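Local coordinates for ARO (armadillo repeats only protein) (Plasmodium falciparum Santa Lucia, PDB 5EWP) that probably serves as an armadillo-repeat scaffold that binds partner proteins in the translocation and attachment of rhoptries to the apical pole of the parasite, at residues 131-136 with 150-155; 120-125 with 160-165. All coordinates share one frame; numbering follows the deposited sequence.

Contact 1. Residues 131-136 with 150-155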
# COMPACT_ATOMS: atom_id res chain seq x y z
N PRO A 131 0.97 0.51 11.24
CA PRO A 131 2.28 -0.07 11.57
C PRO A 131 2.73 -1.13 10.57
O PRO A 131 3.93 -1.21 10.24
CB PRO A 131 2.06 -0.70 12.95
CG PRO A 131 0.93 0.05 13.54
CD PRO A 131 0.03 0.42 12.38
N TYR A 132 1.79 -1.92 10.07
CA TYR A 132 2.11 -2.97 9.11
C TYR A 132 2.49 -2.36 7.77
O TYR A 132 3.44 -2.80 7.12
CB TYR A 132 0.93 -3.93 8.93
CG TYR A 132 0.54 -4.59 10.23
CD1 TYR A 132 1.27 -5.66 10.73
CD2 TYR A 132 -0.53 -4.10 10.98
CE1 TYR A 132 0.93 -6.25 11.93
CE2 TYR A 132 -0.88 -4.69 12.18
CZ TYR A 132 -0.14 -5.77 12.65
OH TYR A 132 -0.48 -6.37 13.84
N LEU A 133 1.75 -1.34 7.35
CA LEU A 133 2.04 -0.71 6.07
C LEU A 133 3.37 0.03 6.12
O LEU A 133 4.11 0.06 5.13
CB LEU A 133 0.91 0.24 5.69
CG LEU A 133 -0.45 -0.43 5.44
CD1 LEU A 133 -1.52 0.64 5.34
CD2 LEU A 133 -0.42 -1.27 4.18
N ILE A 134 3.68 0.65 7.27
CA ILE A 134 4.95 1.34 7.42
C ILE A 134 6.11 0.34 7.39
O ILE A 134 7.14 0.59 6.75
CB ILE A 134 5.00 2.16 8.73
CG1 ILE A 134 4.08 3.37 8.60
CG2 ILE A 134 6.42 2.64 9.02
CD1 ILE A 134 3.83 4.12 9.91
N SER A 135 5.92 -0.79 8.06
CA SER A 135 6.92 -1.85 8.03
C SER A 135 7.15 -2.31 6.58
O SER A 135 8.29 -2.58 6.17
CB SER A 135 6.48 -3.01 8.92
OG SER A 135 7.50 -3.97 9.07
N GLY A 136 6.07 -2.37 5.81
CA GLY A 136 6.11 -2.80 4.42
C GLY A 136 6.91 -1.90 3.50
O GLY A 136 7.42 -2.34 2.47
N GLN A 150 1.90 4.41 -0.80
CA GLN A 150 0.68 5.03 -1.35
C GLN A 150 -0.50 4.86 -0.41
O GLN A 150 -1.27 5.78 -0.22
CB GLN A 150 0.33 4.43 -2.72
CG GLN A 150 -0.87 5.10 -3.40
CD GLN A 150 -0.58 6.52 -3.84
OE1 GLN A 150 -1.28 7.48 -3.45
NE2 GLN A 150 0.45 6.68 -4.65
N THR A 151 -0.66 3.67 0.16
CA THR A 151 -1.77 3.41 1.07
C THR A 151 -1.65 4.25 2.33
O THR A 151 -2.63 4.84 2.81
CB THR A 151 -1.85 1.91 1.42
OG1 THR A 151 -1.84 1.19 0.19
CG2 THR A 151 -3.14 1.59 2.15
N CYS A 152 -0.44 4.32 2.87
CA CYS A 152 -0.18 5.22 4.01
C CYS A 152 -0.60 6.64 3.71
O CYS A 152 -1.24 7.30 4.53
CB CYS A 152 1.28 5.22 4.40
SG CYS A 152 1.77 3.69 5.23
N ARG A 153 -0.21 7.13 2.53
CA ARG A 153 -0.53 8.50 2.15
C ARG A 153 -2.03 8.68 2.00
O ARG A 153 -2.60 9.69 2.45
CB ARG A 153 0.19 8.89 0.87
CG ARG A 153 -0.20 10.28 0.31
CD ARG A 153 -1.31 10.17 -0.73
NE ARG A 153 -1.78 11.48 -1.16
CZ ARG A 153 -2.95 11.68 -1.76
NH1 ARG A 153 -3.75 10.66 -1.99
NH2 ARG A 153 -3.31 12.90 -2.13
N ASN A 154 -2.68 7.71 1.35
CA ASN A 154 -4.13 7.82 1.14
C ASN A 154 -4.87 7.90 2.46
O ASN A 154 -5.90 8.59 2.58
CB ASN A 154 -4.64 6.65 0.29
CG ASN A 154 -4.20 6.75 -1.18
OD1 ASN A 154 -3.73 7.79 -1.62
ND2 ASN A 154 -4.37 5.66 -1.93
N ILE A 155 -4.33 7.23 3.48
CA ILE A 155 -4.87 7.32 4.83
C ILE A 155 -4.50 8.64 5.51
O ILE A 155 -5.39 9.34 6.00
CB ILE A 155 -4.38 6.14 5.71
CG1 ILE A 155 -4.98 4.83 5.19
CG2 ILE A 155 -4.76 6.34 7.17
CD1 ILE A 155 -4.22 3.57 5.67

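Contact 2. Residues 120-125 with 160-165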
# COMPACT_ATOMS: atom_id res chain seq x y z
N ASN A 120 -13.06 3.70 3.59
CA ASN A 120 -12.10 2.61 3.71
C ASN A 120 -10.81 3.06 4.38
O ASN A 120 -10.23 2.33 5.19
CB ASN A 120 -11.76 2.02 2.34
CG ASN A 120 -12.89 1.19 1.78
OD1 ASN A 120 -13.85 0.90 2.47
ND2 ASN A 120 -12.76 0.77 0.51
N CYS A 121 -10.35 4.26 4.04
CA CYS A 121 -9.10 4.76 4.60
C CYS A 121 -9.26 4.99 6.10
O CYS A 121 -8.37 4.69 6.89
CB CYS A 121 -8.66 6.06 3.91
SG CYS A 121 -8.09 5.81 2.22
N ILE A 122 -10.41 5.56 6.47
CA ILE A 122 -10.73 5.74 7.88
C ILE A 122 -10.75 4.40 8.61
O ILE A 122 -10.17 4.27 9.70
CB ILE A 122 -12.08 6.45 8.05
CG1 ILE A 122 -11.96 7.91 7.60
CG2 ILE A 122 -12.52 6.40 9.51
CD1 ILE A 122 -13.32 8.65 7.47
N CYS A 123 -11.40 3.42 8.00
CA CYS A 123 -11.46 2.08 8.57
C CYS A 123 -10.06 1.46 8.72
O CYS A 123 -9.75 0.82 9.73
CB CYS A 123 -12.34 1.17 7.71
SG CYS A 123 -12.57 -0.48 8.40
N MET A 124 -9.20 1.66 7.72
CA MET A 124 -7.84 1.14 7.83
C MET A 124 -7.11 1.78 8.99
O MET A 124 -6.42 1.09 9.73
CB MET A 124 -7.06 1.38 6.54
CG MET A 124 -7.61 0.61 5.37
SD MET A 124 -6.64 0.94 3.90
CE MET A 124 -7.81 0.36 2.68
N PHE A 125 -7.28 3.09 9.17
CA PHE A 125 -6.60 3.73 10.28
C PHE A 125 -7.10 3.16 11.60
O PHE A 125 -6.31 2.77 12.47
CB PHE A 125 -6.78 5.25 10.29
CG PHE A 125 -6.04 5.90 11.41
CD1 PHE A 125 -4.71 6.22 11.26
CD2 PHE A 125 -6.65 6.12 12.64
CE1 PHE A 125 -4.01 6.80 12.31
CE2 PHE A 125 -5.96 6.68 13.69
CZ PHE A 125 -4.64 7.02 13.53
N LYS A 160 -5.27 15.21 10.54
CA LYS A 160 -4.03 15.56 11.23
C LYS A 160 -3.60 14.51 12.25
O LYS A 160 -2.40 14.26 12.45
CB LYS A 160 -4.16 16.93 11.90
CG LYS A 160 -2.89 17.37 12.59
CD LYS A 160 -3.04 18.74 13.24
CE LYS A 160 -1.74 19.14 13.91
NZ LYS A 160 -1.75 20.54 14.42
N LYS A 161 -4.58 13.90 12.92
CA LYS A 161 -4.26 12.86 13.90
C LYS A 161 -3.64 11.64 13.24
O LYS A 161 -2.80 10.96 13.84
CB LYS A 161 -5.50 12.45 14.69
CG LYS A 161 -6.01 13.54 15.62
CD LYS A 161 -7.33 13.14 16.26
CE LYS A 161 -7.57 13.91 17.55
NZ LYS A 161 -6.57 13.53 18.60
N TYR A 162 -4.02 11.38 11.99
CA TYR A 162 -3.46 10.23 11.27
C TYR A 162 -2.00 10.50 10.93
O TYR A 162 -1.15 9.61 11.02
CB TYR A 162 -4.25 9.92 9.99
CG TYR A 162 -5.70 9.55 10.19
CD1 TYR A 162 -6.25 9.40 11.47
CD2 TYR A 162 -6.53 9.34 9.09
CE1 TYR A 162 -7.62 9.07 11.63
CE2 TYR A 162 -7.87 9.01 9.24
CZ TYR A 162 -8.41 8.87 10.51
OH TYR A 162 -9.74 8.55 10.62
N LYS A 163 -1.72 11.74 10.53
CA LYS A 163 -0.34 12.17 10.26
C LYS A 163 0.52 12.08 11.51
O LYS A 163 1.67 11.66 11.44
CB LYS A 163 -0.32 13.59 9.70
CG LYS A 163 -0.86 13.71 8.28
CD LYS A 163 -0.90 15.16 7.83
CE LYS A 163 -1.33 15.29 6.38
NZ LYS A 163 -1.30 16.73 5.99
N LYS A 164 -0.02 12.53 12.64
CA LYS A 164 0.69 12.42 13.93
C LYS A 164 1.06 10.98 14.26
O LYS A 164 2.18 10.70 14.70
CB LYS A 164 -0.15 13.00 15.07
CG LYS A 164 0.07 14.48 15.29
CD LYS A 164 -1.02 15.08 16.18
CE LYS A 164 -0.82 16.58 16.34
NZ LYS A 164 -1.67 17.14 17.43
N GLU A 165 0.11 10.07 14.06
CA GLU A 165 0.33 8.66 14.33
C GLU A 165 1.37 8.09 13.36
O GLU A 165 2.28 7.35 13.77
CB GLU A 165 -1.00 7.90 14.25
CG GLU A 165 -0.90 6.38 14.37
CD GLU A 165 -0.63 5.87 15.79
OE1 GLU A 165 -0.36 6.69 16.69
OE2 GLU A 165 -0.71 4.64 16.00

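Contact 1. Residues 131-136 with 150-155
Cys152 turns its SG beside its own backbone N, anti to the carbonyl carbon (chi1 -73°), and this brings the sulfur across to the base of Leu133, 3.6 Å from Leu133 CB. Leu133 has its CG in the same position (chi1 -64°), which carries the leucine branch toward Thr151 and Ile155. The CA atoms of Leu133 and Cys152 are 6.7 Å apart, the closest CA pair between the segments. The sulfur also passes 4.1 Å from Ile134 CG1, so it touches two consecutive residues of 131-136.

The branched end of Leu133 works separately from its base. Its CD1 methyl is 3.7 Å from Thr151 CG2 and 4.0 Å from Ile155 CD1. Thr151 and Ile155 are one turn apart on their helix. Both side chains run about at right angles to that of Leu133, and both offer a methyl to the same leucine branch. In Thr151 the methyl makes this contact, while OG1 is hydrogen-bonded to the backbone O of Ala147 one turn earlier. The hydroxyl is thus satisfied within its own helix. No hydrogen bond joins the two segments, and all five touching residues are buried. The contact is apolar, with the cysteine acting as one more hydrophobic group.

The local axes come within 9.6 Å and their directions differ by 140°, a roughly antiparallel crossing. The pair joins the short helix 130-136 to the longer helix 142-156, as successive helices pack in armadillo proteins. Helix 160-168 adds Phe166, which touches Ile134 and Cys152. From helix 118-126, Met124 touches Thr151 and Ile155.

Contact 2. Residues 120-125 with 160-165
The Phe125 and Tyr162 rings lie one over the other in an offset stack, with centroids 3.9 Å apart and planes at 18°. One face of Phe125 receives Tyr162 CD1, which sits over the ring centre. The facing side of Tyr162 takes Phe125 CG toward its rim. The closest atoms are Phe125 CD2 and Tyr162 CE1, at 3.3 Å. Phe125 CB also lies over the tyrosine face, 4.0 Å from the centroid of the Tyr162 ring, in a CH-pi contact. At the edge of the phenylalanine, near its plane, comes the aliphatic base of Glu165: its CB is 3.7 Å from Phe125 CE1, and its CG touches the same ring.

Phe125 extends toward the other helix with CG anti to its backbone N (chi1 -178°). Tyr162 has CG beside its own N instead, which carries its ring across to the phenylalanine.

The stack joins helix 118-126 to helix 160-168. These helices belong to the superhelical stack of an armadillo-repeat protein. Their local axes are 11.8 Å apart at 41°, and the two rings span the interval. Ile155 of helix 142-156 packs against both rings.

The far end of Tyr162 meets Ile122, one turn before Phe125 on the same helix. Tyr162 OH is 3.7 Å from Ile122 CG2 and 3.8 Å from Ile122 CG1, so the hydroxyl lies against the aliphatic branches of the isoleucine.

How the contacts relate
The centres of contacts 1 and 2 are about 10 Å apart. Four helices take part, in the chain order 118-126, 130-136, 142-156 and 160-168. Contact 2 joins the first and last of these, and contact 1 joins the middle two, so contact 1 is nested inside the loop that contact 2 closes. The two contacts also touch each other: Asn154 O is 3.6 Å from Cys121 SG. Contact 1 lies in the buried interior near the centre of the chain, contact 2 nearer the surface. Helix 142-156 of contact 1 lies against both helices of contact 2, consistent with the layered helix packing of armadillo repeats.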